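Local coordinates for predicted phosphatase, HAD family (PDB 3MC1), which is predicted to act as a phosphatase of the HAD family, probably hydrolysing phosphate esters, although its physiological substrate is not established, at residues A108-T113 with S142-V147; H104-T109 with A131-S136; L43-G48 with M56-F61; P50-F55 with V68-Y73; V147-M152 with L176-P181. One frame throughout, in Å; residues are numbered along the deposited sequence.

Contact 1 (A108-T113 with S142-V147)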
# COMPACT_ATOMS: atom_id res chain seq x y z
N ALA A 108 -1.18 -1.75 -6.78
CA ALA A 108 -2.52 -2.12 -6.33
C ALA A 108 -2.53 -1.68 -4.87
O ALA A 108 -1.92 -2.32 -4.02
CB ALA A 108 -2.71 -3.63 -6.44
N THR A 109 -3.23 -0.58 -4.59
CA THR A 109 -3.25 -0.03 -3.24
C THR A 109 -4.61 0.45 -2.75
O THR A 109 -5.49 0.79 -3.54
CB THR A 109 -2.25 1.16 -3.17
OG1 THR A 109 -2.27 1.74 -1.87
CG2 THR A 109 -2.61 2.23 -4.20
N SER A 110 -4.79 0.46 -1.42
CA SER A 110 -6.03 0.96 -0.84
C SER A 110 -5.95 2.49 -0.81
O SER A 110 -6.94 3.18 -0.55
CB SER A 110 -6.23 0.43 0.59
OG SER A 110 -6.63 -0.93 0.61
N LYS A 111 -4.76 3.04 -1.06
CA LYS A 111 -4.63 4.48 -1.06
C LYS A 111 -5.39 5.02 -2.28
O LYS A 111 -5.42 4.39 -3.32
CB LYS A 111 -3.15 4.88 -1.15
CG LYS A 111 -2.91 6.37 -1.05
CD LYS A 111 -1.45 6.69 -1.24
CE LYS A 111 -0.98 7.75 -0.26
NZ LYS A 111 -1.11 7.26 1.14
N PRO A 112 -6.04 6.20 -2.15
CA PRO A 112 -6.76 6.72 -3.31
C PRO A 112 -5.85 6.82 -4.54
O PRO A 112 -4.70 7.23 -4.42
CB PRO A 112 -7.24 8.09 -2.83
CG PRO A 112 -7.48 7.86 -1.38
CD PRO A 112 -6.26 7.06 -0.97
N THR A 113 -6.38 6.45 -5.70
CA THR A 113 -5.63 6.50 -6.96
C THR A 113 -5.10 7.90 -7.27
O THR A 113 -3.98 8.05 -7.75
CB THR A 113 -6.51 6.08 -8.16
OG1 THR A 113 -7.18 4.85 -7.86
CG2 THR A 113 -5.67 5.91 -9.40
N SER A 142 -12.12 0.13 -2.31
CA SER A 142 -10.99 0.45 -1.44
C SER A 142 -10.28 -0.68 -0.70
O SER A 142 -9.12 -0.51 -0.33
CB SER A 142 -11.41 1.52 -0.43
OG SER A 142 -12.47 1.07 0.39
N THR A 143 -10.94 -1.81 -0.45
CA THR A 143 -10.24 -2.89 0.26
C THR A 143 -9.19 -3.49 -0.66
O THR A 143 -9.33 -3.44 -1.88
CB THR A 143 -11.20 -4.01 0.75
OG1 THR A 143 -11.86 -4.62 -0.36
CG2 THR A 143 -12.24 -3.44 1.72
N LYS A 144 -8.14 -4.04 -0.07
CA LYS A 144 -7.05 -4.64 -0.84
C LYS A 144 -7.56 -5.68 -1.83
O LYS A 144 -7.15 -5.70 -2.99
CB LYS A 144 -6.03 -5.25 0.13
CG LYS A 144 -4.70 -5.64 -0.50
CD LYS A 144 -4.03 -4.49 -1.26
CE LYS A 144 -3.88 -3.23 -0.40
NZ LYS A 144 -3.20 -3.47 0.91
N GLU A 145 -8.46 -6.54 -1.37
CA GLU A 145 -9.03 -7.58 -2.23
C GLU A 145 -9.72 -6.97 -3.44
O GLU A 145 -9.52 -7.41 -4.57
CB GLU A 145 -10.07 -8.40 -1.47
CG GLU A 145 -10.94 -9.25 -2.38
CD GLU A 145 -12.11 -9.88 -1.66
OE1 GLU A 145 -12.89 -9.14 -1.03
OE2 GLU A 145 -12.25 -11.12 -1.72
N ASP A 146 -10.52 -5.94 -3.21
CA ASP A 146 -11.26 -5.31 -4.30
C ASP A 146 -10.40 -4.54 -5.30
O ASP A 146 -10.70 -4.52 -6.49
CB ASP A 146 -12.36 -4.40 -3.75
CG ASP A 146 -13.40 -5.15 -2.90
OD1 ASP A 146 -13.46 -6.40 -2.98
OD2 ASP A 146 -14.17 -4.48 -2.17
N VAL A 147 -9.33 -3.90 -4.83
CA VAL A 147 -8.48 -3.15 -5.74
C VAL A 147 -7.62 -4.09 -6.58
O VAL A 147 -7.40 -3.86 -7.77
CB VAL A 147 -7.59 -2.14 -4.97
CG1 VAL A 147 -6.61 -1.47 -5.91
CG2 VAL A 147 -8.48 -1.08 -4.31
O HOH W 1 -2.84 -0.46 0.66
O HOH W 2 -5.22 -2.55 2.39
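The flat groups that meet across S110, S142 and V147 are peptide carbonyls. S110 OG approaches S142 O nearly head-on (2.7 Å, C=O...OG angle 163°), and the carbonyl of T109 is met by both methyls of V147, CG1 coming to 3.5 Å of T109 O. S110 thus fixes the strand end to S142, the residue before the N-cap T143, while V147 packs an apolar branch on the same turn of chain.

K144 arrives by a different route. Its chain leaves anti to the backbone N (chi1 -168°), then bends at each later torsion, so that CE passes 3.7 Å from S110 OG and NZ curls back over the strand end. One water joins K144 NZ (2.7 Å) to S110 OG; a second accepts from S110 N (3.0 Å) and, weakly, from NZ. NZ also forms a salt bridge with D171. T109 OG1 receives K111 N at 2.9 Å, an ST turn that shapes the corner.

T109 and K144 occupy places consistent with motifs II and III of HAD enzymes. The corner ends strand 104-109, with strand 131-135 beside V147 and S142, helix 113-122 beside T109 and K111, and helix 144-155 beginning at K144, beside the corner.

Contact 2 (H104-T109 with A131-S136)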
# COMPACT_ATOMS: atom_id res chain seq x y z
N HIS A 104 5.88 -6.89 -16.01
CA HIS A 104 4.94 -5.77 -16.15
C HIS A 104 4.63 -5.43 -14.70
O HIS A 104 4.20 -6.30 -13.93
CB HIS A 104 3.66 -6.20 -16.87
CG HIS A 104 3.83 -6.40 -18.34
ND1 HIS A 104 4.51 -7.48 -18.87
CD2 HIS A 104 3.43 -5.65 -19.39
CE1 HIS A 104 4.52 -7.38 -20.19
NE2 HIS A 104 3.87 -6.28 -20.53
N LEU A 105 4.86 -4.17 -14.31
CA LEU A 105 4.65 -3.75 -12.92
C LEU A 105 3.36 -2.98 -12.73
O LEU A 105 3.01 -2.13 -13.55
CB LEU A 105 5.85 -2.90 -12.45
CG LEU A 105 7.25 -3.47 -12.78
CD1 LEU A 105 8.36 -2.55 -12.24
CD2 LEU A 105 7.39 -4.86 -12.19
N VAL A 106 2.65 -3.27 -11.63
CA VAL A 106 1.38 -2.62 -11.34
C VAL A 106 1.29 -2.23 -9.87
O VAL A 106 1.79 -2.93 -9.00
CB VAL A 106 0.18 -3.59 -11.65
CG1 VAL A 106 -1.16 -2.91 -11.35
CG2 VAL A 106 0.23 -4.03 -13.12
N VAL A 107 0.66 -1.09 -9.58
CA VAL A 107 0.47 -0.69 -8.19
C VAL A 107 -0.98 -1.02 -7.87
O VAL A 107 -1.89 -0.65 -8.60
CB VAL A 107 0.70 0.82 -7.95
CG1 VAL A 107 0.25 1.18 -6.52
CG2 VAL A 107 2.17 1.17 -8.12
N ALA A 108 -1.18 -1.75 -6.78
CA ALA A 108 -2.52 -2.12 -6.33
C ALA A 108 -2.53 -1.68 -4.87
O ALA A 108 -1.92 -2.32 -4.02
CB ALA A 108 -2.71 -3.63 -6.44
N THR A 109 -3.23 -0.58 -4.59
CA THR A 109 -3.25 -0.03 -3.24
C THR A 109 -4.61 0.45 -2.75
O THR A 109 -5.49 0.79 -3.54
CB THR A 109 -2.25 1.16 -3.17
OG1 THR A 109 -2.27 1.74 -1.87
CG2 THR A 109 -2.61 2.23 -4.20
N ALA A 131 0.22 0.32 -14.71
CA ALA A 131 -1.00 0.93 -14.18
C ALA A 131 -0.83 1.19 -12.69
O ALA A 131 -0.04 0.53 -12.02
CB ALA A 131 -2.19 0.00 -14.42
N ILE A 132 -1.55 2.18 -12.19
CA ILE A 132 -1.52 2.54 -10.78
C ILE A 132 -2.98 2.50 -10.38
O ILE A 132 -3.74 3.41 -10.68
CB ILE A 132 -0.91 3.95 -10.57
CG1 ILE A 132 0.58 3.91 -10.95
CG2 ILE A 132 -1.09 4.40 -9.13
CD1 ILE A 132 1.23 5.27 -11.06
N VAL A 133 -3.37 1.42 -9.72
CA VAL A 133 -4.76 1.23 -9.33
C VAL A 133 -4.97 1.40 -7.83
O VAL A 133 -4.52 0.59 -7.02
CB VAL A 133 -5.23 -0.18 -9.75
CG1 VAL A 133 -6.75 -0.29 -9.61
CG2 VAL A 133 -4.79 -0.46 -11.20
N GLY A 134 -5.66 2.47 -7.47
CA GLY A 134 -5.93 2.75 -6.08
C GLY A 134 -7.41 2.76 -5.80
O GLY A 134 -8.22 2.33 -6.63
N SER A 135 -7.77 3.23 -4.61
CA SER A 135 -9.17 3.29 -4.23
C SER A 135 -9.78 4.56 -4.82
O SER A 135 -9.07 5.44 -5.32
CB SER A 135 -9.30 3.32 -2.70
OG SER A 135 -8.63 4.45 -2.15
N SER A 136 -11.10 4.65 -4.77
CA SER A 136 -11.79 5.83 -5.25
C SER A 136 -11.93 6.69 -4.00
O SER A 136 -12.14 6.16 -2.91
CB SER A 136 -13.16 5.46 -5.81
OG SER A 136 -13.86 4.66 -4.87
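A beta-alpha-beta unit brings V107 beside A131 and V133: the chain leaves strand 104-109, forms helix 113-122 and returns as strand 131-135, and the two strands run parallel, 4.8 Å apart at closest approach and 6° from aligned. V107 is gripped through both backbone polar atoms, as parallel pairing requires, by residues flanking its partner I132. Its N donates to A131 O at 3.0 Å, and its O accepts from V133 N at 2.8 Å. Two residues on, T109 N donates to V133 O, also at 3.0 Å and nearly straight (168° at the hydrogen). Beyond that bond the pairing gives way to a CA-H...O contact, G134 CA lying 3.2 Å from T109 O.

This is the flank of the Rossmann-like HAD core, where 131-135 is the outermost strand of the sheet within the chain. V106, A108, A131 and V133 point to the face covered by helix 144-155; V106 CG1 sits 4.4 Å from both A131 CB and V133 CG2. V107 and I132 turn to the other face, beneath helix 113-122, and meet through V107 CB and I132 CG2 at 4.2 Å. T109 splits its branches: with OG1 anti to the backbone N (chi1 178°) the hydroxyl reaches D10, a ligand of the sodium ion, and CG2 is left to lie over G134 CA (3.9 Å). The buried amide A131 N has no partner in the model.

Contact 3 (L43-G48 with M56-F61)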
# COMPACT_ATOMS: atom_id res chain seq x y z
N LEU A 43 0.62 5.93 15.59
CA LEU A 43 -0.36 5.93 14.52
C LEU A 43 0.17 5.20 13.28
O LEU A 43 -0.43 5.27 12.21
CB LEU A 43 -0.73 7.38 14.15
CG LEU A 43 -1.36 8.22 15.27
CD1 LEU A 43 -1.64 9.63 14.77
CD2 LEU A 43 -2.63 7.54 15.76
N ASN A 44 1.29 4.50 13.43
CA ASN A 44 1.86 3.76 12.31
C ASN A 44 0.91 2.72 11.74
O ASN A 44 0.92 2.45 10.54
CB ASN A 44 3.16 3.06 12.73
CG ASN A 44 4.34 4.02 12.80
OD1 ASN A 44 4.18 5.22 12.62
ND2 ASN A 44 5.53 3.48 13.08
N LYS A 45 0.07 2.14 12.61
CA LYS A 45 -0.88 1.11 12.19
C LYS A 45 -1.87 1.63 11.15
O LYS A 45 -2.57 0.83 10.51
CB LYS A 45 -1.65 0.56 13.40
CG LYS A 45 -2.65 1.53 13.99
CD LYS A 45 -2.02 2.41 15.05
CE LYS A 45 -2.07 1.73 16.41
NZ LYS A 45 -3.47 1.54 16.88
N PHE A 46 -1.96 2.95 11.01
CA PHE A 46 -2.85 3.58 10.04
C PHE A 46 -2.23 3.52 8.65
O PHE A 46 -2.87 3.85 7.65
CB PHE A 46 -3.10 5.04 10.42
CG PHE A 46 -4.33 5.28 11.26
CD1 PHE A 46 -5.54 5.62 10.67
CD2 PHE A 46 -4.27 5.18 12.65
CE1 PHE A 46 -6.68 5.88 11.45
CE2 PHE A 46 -5.40 5.43 13.43
CZ PHE A 46 -6.61 5.78 12.83
N VAL A 47 -0.96 3.12 8.57
CA VAL A 47 -0.28 3.07 7.28
C VAL A 47 -0.49 1.74 6.59
O VAL A 47 0.05 0.71 7.01
CB VAL A 47 1.24 3.32 7.43
CG1 VAL A 47 1.93 3.23 6.07
CG2 VAL A 47 1.47 4.70 8.05
N GLY A 48 -1.27 1.76 5.51
CA GLY A 48 -1.55 0.55 4.76
C GLY A 48 -3.03 0.28 4.52
O GLY A 48 -3.49 0.31 3.38
N MSE A 56 -12.57 3.59 12.36
CA MSE A 56 -13.65 2.86 13.00
C MSE A 56 -13.13 1.87 14.04
O MSE A 56 -13.67 1.77 15.14
CB MSE A 56 -14.49 2.12 11.95
CG MSE A 56 -15.27 3.04 11.04
SE MSE A 56 -16.34 2.06 9.78
CE MSE A 56 -17.80 1.56 10.96
N GLU A 57 -12.07 1.15 13.69
CA GLU A 57 -11.49 0.15 14.58
C GLU A 57 -10.74 0.73 15.77
O GLU A 57 -10.92 0.28 16.90
CB GLU A 57 -10.53 -0.75 13.79
CG GLU A 57 -10.08 -1.99 14.56
CD GLU A 57 -8.94 -2.73 13.87
OE1 GLU A 57 -8.97 -2.83 12.62
OE2 GLU A 57 -8.03 -3.21 14.58
N TYR A 58 -9.89 1.72 15.52
CA TYR A 58 -9.08 2.33 16.58
C TYR A 58 -9.74 3.46 17.37
O TYR A 58 -9.26 3.84 18.44
CB TYR A 58 -7.76 2.83 16.00
CG TYR A 58 -6.97 1.76 15.30
CD1 TYR A 58 -6.45 0.68 16.01
CD2 TYR A 58 -6.77 1.79 13.92
CE1 TYR A 58 -5.76 -0.35 15.36
CE2 TYR A 58 -6.08 0.77 13.26
CZ TYR A 58 -5.58 -0.30 13.99
OH TYR A 58 -4.92 -1.32 13.36
N TYR A 59 -10.85 3.99 16.86
CA TYR A 59 -11.53 5.08 17.54
C TYR A 59 -13.04 4.89 17.59
O TYR A 59 -13.78 5.81 17.91
CB TYR A 59 -11.16 6.42 16.87
CG TYR A 59 -9.71 6.76 17.11
CD1 TYR A 59 -9.31 7.33 18.32
CD2 TYR A 59 -8.72 6.40 16.19
CE1 TYR A 59 -7.96 7.52 18.62
CE2 TYR A 59 -7.37 6.59 16.48
CZ TYR A 59 -7.00 7.15 17.70
OH TYR A 59 -5.67 7.30 18.02
N ASN A 60 -13.46 3.67 17.29
CA ASN A 60 -14.87 3.29 17.31
C ASN A 60 -15.82 4.24 16.60
O ASN A 60 -17.00 4.29 16.95
CB ASN A 60 -15.33 3.10 18.76
CG ASN A 60 -14.54 2.03 19.49
OD1 ASN A 60 -14.38 0.91 19.00
ND2 ASN A 60 -14.04 2.37 20.68
N PHE A 61 -15.33 4.99 15.62
CA PHE A 61 -16.20 5.90 14.88
C PHE A 61 -17.17 5.09 14.06
O PHE A 61 -16.90 3.94 13.71
CB PHE A 61 -15.39 6.78 13.91
CG PHE A 61 -14.57 7.85 14.58
CD1 PHE A 61 -14.96 8.40 15.80
CD2 PHE A 61 -13.44 8.36 13.93
CE1 PHE A 61 -14.23 9.44 16.37
CE2 PHE A 61 -12.71 9.40 14.50
CZ PHE A 61 -13.10 9.95 15.71
O HOH W 3 -3.53 -1.92 11.33
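A bridging water ties K45 to Y58: it lies 2.5 Å from Y58 OH, in the plane of the phenol ring, and donates to K45 O at 3.0 Å. The same two residues meet again through the lysine side chain, which runs past the tyrosine in the opposite direction. CG of K45 occupies the tight rotamer between backbone N and carbonyl carbon (chi1 71°), and bends at the next three torsions fold the chain over one ring face. CG makes a CH-pi contact 3.8 Å from the Y58 ring centroid, and NZ a cation-pi contact at 3.7 Å, 32° off the ring normal. The aliphatic root and the ammonium therefore share one aromatic face; the carboxylate carbon of E57 lies above the rim of the opposite face.

F46 fills the angle between the two tyrosines. Against Y59 it meets edge to edge, F46 CE2 standing 3.8 Å from Y59 CE2 and near the plane of both rings. Toward Y58 the planes are inclined at 45°, with centroids 5.5 Å apart. L43 CD2 touches Y59 OH at 3.8 Å, the two side chains crossing at about a right angle.

Helices 19-31 and 51-59 lie in a region consistent with the helical cap of HAD phosphatases. The 3-10 turn at 44-46 rests on helix 51-59, where F46 meets F55 edge-to-face, while L43 and Y59 lean on helix 19-31.

Contact 4 (P50-F55 with V68-Y73)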
# COMPACT_ATOMS: atom_id res chain seq x y z
N PRO A 50 -7.35 0.71 4.64
CA PRO A 50 -8.23 1.82 4.29
C PRO A 50 -8.41 2.69 5.54
O PRO A 50 -8.58 2.16 6.64
CB PRO A 50 -9.53 1.12 3.88
CG PRO A 50 -9.07 -0.22 3.39
CD PRO A 50 -7.99 -0.59 4.39
N LEU A 51 -8.35 4.00 5.40
CA LEU A 51 -8.50 4.88 6.56
C LEU A 51 -9.79 4.59 7.33
O LEU A 51 -9.80 4.56 8.56
CB LEU A 51 -8.50 6.35 6.14
CG LEU A 51 -7.18 6.93 5.64
CD1 LEU A 51 -7.37 8.38 5.28
CD2 LEU A 51 -6.11 6.77 6.72
N LYS A 52 -10.88 4.39 6.60
CA LYS A 52 -12.17 4.15 7.23
C LYS A 52 -12.09 3.00 8.22
O LYS A 52 -12.48 3.13 9.37
CB LYS A 52 -13.24 3.86 6.17
CG LYS A 52 -14.65 3.76 6.73
CD LYS A 52 -15.67 3.59 5.62
CE LYS A 52 -15.73 4.81 4.70
NZ LYS A 52 -16.68 4.61 3.56
N THR A 53 -11.57 1.86 7.76
CA THR A 53 -11.45 0.69 8.62
C THR A 53 -10.66 1.04 9.89
O THR A 53 -11.01 0.62 11.00
CB THR A 53 -10.75 -0.48 7.88
OG1 THR A 53 -9.33 -0.25 7.83
CG2 THR A 53 -11.25 -0.57 6.46
N SER A 54 -9.60 1.83 9.73
CA SER A 54 -8.75 2.22 10.86
C SER A 54 -9.42 3.19 11.85
O SER A 54 -9.32 2.98 13.06
CB SER A 54 -7.44 2.82 10.35
OG SER A 54 -6.66 1.85 9.65
N PHE A 55 -10.07 4.23 11.35
CA PHE A 55 -10.73 5.18 12.25
C PHE A 55 -11.85 4.49 13.03
O PHE A 55 -12.05 4.75 14.22
CB PHE A 55 -11.30 6.37 11.47
CG PHE A 55 -10.28 7.44 11.17
CD1 PHE A 55 -9.59 8.07 12.20
CD2 PHE A 55 -10.02 7.83 9.85
CE1 PHE A 55 -8.66 9.07 11.93
CE2 PHE A 55 -9.09 8.83 9.57
CZ PHE A 55 -8.41 9.45 10.61
N VAL A 68 -15.99 11.76 8.09
CA VAL A 68 -15.67 13.15 8.41
C VAL A 68 -14.19 13.21 8.73
O VAL A 68 -13.48 14.12 8.27
CB VAL A 68 -16.47 13.65 9.63
CG1 VAL A 68 -15.95 15.02 10.07
CG2 VAL A 68 -17.95 13.74 9.28
N ALA A 69 -13.74 12.23 9.51
CA ALA A 69 -12.34 12.13 9.91
C ALA A 69 -11.44 11.98 8.69
O ALA A 69 -10.33 12.52 8.65
CB ALA A 69 -12.16 10.94 10.84
N ILE A 70 -11.90 11.23 7.69
CA ILE A 70 -11.13 11.02 6.48
C ILE A 70 -10.96 12.35 5.74
O ILE A 70 -9.89 12.65 5.21
CB ILE A 70 -11.81 9.98 5.55
CG1 ILE A 70 -11.67 8.58 6.17
CG2 ILE A 70 -11.20 10.02 4.16
CD1 ILE A 70 -12.45 7.48 5.44
N ASP A 71 -12.01 13.16 5.73
CA ASP A 71 -11.94 14.46 5.07
C ASP A 71 -10.94 15.40 5.74
O ASP A 71 -10.21 16.11 5.05
CB ASP A 71 -13.31 15.11 5.01
CG ASP A 71 -14.22 14.43 4.02
OD1 ASP A 71 -13.72 14.00 2.96
OD2 ASP A 71 -15.44 14.32 4.28
N TYR A 72 -10.89 15.41 7.07
CA TYR A 72 -9.93 16.27 7.77
C TYR A 72 -8.53 15.80 7.42
O TYR A 72 -7.63 16.60 7.16
CB TYR A 72 -10.09 16.18 9.29
CG TYR A 72 -11.36 16.79 9.84
CD1 TYR A 72 -11.88 17.97 9.32
CD2 TYR A 72 -12.02 16.20 10.92
CE1 TYR A 72 -13.04 18.54 9.85
CE2 TYR A 72 -13.17 16.76 11.46
CZ TYR A 72 -13.67 17.93 10.92
OH TYR A 72 -14.83 18.48 11.43
N TYR A 73 -8.35 14.49 7.44
CA TYR A 73 -7.07 13.87 7.11
C TYR A 73 -6.62 14.40 5.76
O TYR A 73 -5.49 14.86 5.60
CB TYR A 73 -7.27 12.35 7.04
CG TYR A 73 -6.11 11.57 6.45
CD1 TYR A 73 -5.26 10.83 7.27
CD2 TYR A 73 -5.91 11.50 5.06
CE1 TYR A 73 -4.25 10.04 6.73
CE2 TYR A 73 -4.89 10.72 4.51
CZ TYR A 73 -4.07 9.99 5.36
OH TYR A 73 -3.09 9.18 4.84
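L51 and Y73 cross at about a right angle, the leucine methyl CD1 standing almost squarely over the phenol ring: 3.4 Å from its centroid and only 9° off the normal. CD2 reaches toward the CE1 side of the same ring. Two torsions set this up, L51 being extended at chi2 and Y73 swinging its ring anti to its own backbone N (chi1 169°). F55 and A69 reverse the roles, for here the ring comes from the first helix and the methyl from the second; A69 CB lies centrally over the F55 face, 3.8 Å from the centroid.

The two CH-pi contacts pin helix 51-59 to helix 63-81, whose contacting portions cross at 117° with axes 9.9 Å apart, within the helical region that in HAD relatives forms the cap.

I70 reaches across to both L51 and F55. Its CG1 touches L51 CB at 3.9 Å and F55 CD2 at 4.1 Å, approaching that ring obliquely, and its CD1 runs on to K52, 3.7 Å from N and 3.8 Å from CB. The K52 ammonium points past this apolar patch to a salt bridge with E63. At the helix start P50 O takes two donors, S54 N and T53 OG1, the hydroxyl at 2.8 Å on an in-plane lone pair.

Contact 5 (V147-M152 with L176-P181)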
# COMPACT_ATOMS: atom_id res chain seq x y z
N VAL A 147 -9.33 -3.90 -4.83
CA VAL A 147 -8.48 -3.15 -5.74
C VAL A 147 -7.62 -4.09 -6.58
O VAL A 147 -7.40 -3.86 -7.77
CB VAL A 147 -7.59 -2.14 -4.97
CG1 VAL A 147 -6.61 -1.47 -5.91
CG2 VAL A 147 -8.48 -1.08 -4.31
N ILE A 148 -7.14 -5.16 -5.96
CA ILE A 148 -6.33 -6.13 -6.69
C ILE A 148 -7.22 -6.77 -7.78
O ILE A 148 -6.80 -6.91 -8.93
CB ILE A 148 -5.78 -7.22 -5.75
CG1 ILE A 148 -4.67 -6.63 -4.86
CG2 ILE A 148 -5.25 -8.40 -6.57
CD1 ILE A 148 -4.17 -7.56 -3.74
N ARG A 149 -8.44 -7.13 -7.41
CA ARG A 149 -9.37 -7.76 -8.34
C ARG A 149 -9.68 -6.85 -9.52
O ARG A 149 -9.76 -7.30 -10.66
CB ARG A 149 -10.68 -8.14 -7.63
CG ARG A 149 -11.59 -9.05 -8.45
CD ARG A 149 -12.82 -9.48 -7.67
NE ARG A 149 -12.50 -10.07 -6.37
CZ ARG A 149 -11.84 -11.21 -6.20
NH1 ARG A 149 -11.42 -11.90 -7.26
NH2 ARG A 149 -11.61 -11.67 -4.98
N TYR A 150 -9.87 -5.56 -9.25
CA TYR A 150 -10.17 -4.59 -10.30
C TYR A 150 -8.94 -4.37 -11.18
O TYR A 150 -9.05 -4.23 -12.38
CB TYR A 150 -10.63 -3.26 -9.71
CG TYR A 150 -11.10 -2.25 -10.74
CD1 TYR A 150 -12.21 -2.51 -11.55
CD2 TYR A 150 -10.42 -1.05 -10.93
CE1 TYR A 150 -12.63 -1.58 -12.52
CE2 TYR A 150 -10.83 -0.13 -11.89
CZ TYR A 150 -11.93 -0.40 -12.69
OH TYR A 150 -12.31 0.53 -13.64
N ALA A 151 -7.76 -4.33 -10.56
CA ALA A 151 -6.53 -4.13 -11.31
C ALA A 151 -6.34 -5.31 -12.27
O ALA A 151 -6.01 -5.12 -13.45
CB ALA A 151 -5.34 -4.02 -10.36
N MSE A 152 -6.53 -6.52 -11.76
CA MSE A 152 -6.39 -7.71 -12.57
C MSE A 152 -7.43 -7.70 -13.70
O MSE A 152 -7.10 -7.96 -14.85
CB MSE A 152 -6.52 -8.95 -11.69
CG MSE A 152 -5.37 -9.09 -10.70
SE MSE A 152 -5.51 -10.65 -9.57
CE MSE A 152 -5.01 -12.00 -10.87
N LEU A 176 -4.47 -13.57 -1.30
CA LEU A 176 -5.09 -14.89 -1.17
C LEU A 176 -6.48 -14.88 -1.79
O LEU A 176 -6.83 -15.79 -2.55
CB LEU A 176 -5.17 -15.29 0.31
CG LEU A 176 -3.83 -15.50 1.02
CD1 LEU A 176 -4.03 -15.67 2.53
CD2 LEU A 176 -3.14 -16.73 0.44
N LYS A 177 -7.26 -13.85 -1.48
CA LYS A 177 -8.62 -13.73 -2.00
C LYS A 177 -8.71 -13.61 -3.52
O LYS A 177 -9.79 -13.75 -4.10
CB LYS A 177 -9.33 -12.54 -1.35
CG LYS A 177 -9.56 -12.75 0.14
CD LYS A 177 -10.51 -11.73 0.71
CE LYS A 177 -10.93 -12.13 2.12
NZ LYS A 177 -11.91 -11.16 2.69
N ASN A 178 -7.57 -13.35 -4.16
CA ASN A 178 -7.51 -13.23 -5.61
C ASN A 178 -6.66 -14.37 -6.17
O ASN A 178 -6.25 -14.35 -7.33
CB ASN A 178 -6.90 -11.88 -6.00
CG ASN A 178 -7.91 -10.76 -5.99
OD1 ASN A 178 -8.73 -10.65 -6.90
ND2 ASN A 178 -7.87 -9.92 -4.95
N ASN A 179 -6.40 -15.36 -5.33
CA ASN A 179 -5.60 -16.51 -5.73
C ASN A 179 -4.21 -16.17 -6.22
O ASN A 179 -3.70 -16.80 -7.15
CB ASN A 179 -6.35 -17.32 -6.79
CG ASN A 179 -7.59 -17.96 -6.23
OD1 ASN A 179 -7.54 -18.64 -5.20
ND2 ASN A 179 -8.72 -17.75 -6.90
N LEU A 180 -3.60 -15.20 -5.57
CA LEU A 180 -2.26 -14.78 -5.94
C LEU A 180 -1.26 -15.08 -4.84
O LEU A 180 -1.56 -14.93 -3.65
CB LEU A 180 -2.20 -13.28 -6.20
CG LEU A 180 -2.94 -12.64 -7.37
CD1 LEU A 180 -2.67 -11.14 -7.33
CD2 LEU A 180 -2.46 -13.25 -8.68
N PRO A 181 -0.06 -15.52 -5.22
CA PRO A 181 0.93 -15.79 -4.18
C PRO A 181 1.35 -14.40 -3.72
O PRO A 181 1.20 -13.42 -4.47
CB PRO A 181 2.04 -16.51 -4.93
CG PRO A 181 1.95 -15.94 -6.30
CD PRO A 181 0.45 -15.88 -6.55
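N178 plugs the tight inner part of this contact, its amide lying against I148: ND2 is 3.4 Å from I148 CG2 while bonding to G174 O and E145 O, so the buried ND2 is held by two carbonyl oxygens. Beside it, M152, a selenomethionine, and L180 reach toward each other tip to tip, with M152 CE 3.6 Å from L180 CD2; L180 CD1 also touches I148 CG2 at 3.8 Å.

The side toward solvent is polar and less closely packed, bordered by the exposed K177. R149, bent at chi3, sends NH2 to K177 O (2.9 Å, 157° at the hydrogen). The carbonyl oxygen lies in the guanidinium plane, yet the donor sits well above the carbonyl plane. N178 OD1 lies over one guanidinium face, 3.0 Å from NH1 without a hydrogen bond.

Helix 144-155 thereby packs on a Schellman motif, in which N179, with positive phi, ends helix 169-176 before the chain enters strand 182-185.

In the fold
Contacts 1 and 2 share A108 and T109, their centres 8 Å apart, and S135 OG reaches S110 O at 2.7 Å between them. Contact 5 continues along helix 144-155, its centre 10 Å from that of contact 1, with E145 O linked to N178 ND2 at 3.0 Å. Contacts 3 and 4, centres also 8 Å apart, lie in what is probably the helical cap. The two regions meet at, among other places, P50 CG and S142 O, 3.7 Å apart. Near this seam lies the sodium site of D10, D12 and D167, about 5 Å from the K144 side chain; glycerol, probably from the crystallisation liquor, lies about 4 Å from the side chains of T109 and of L51, consistent with a pocket between core and cap.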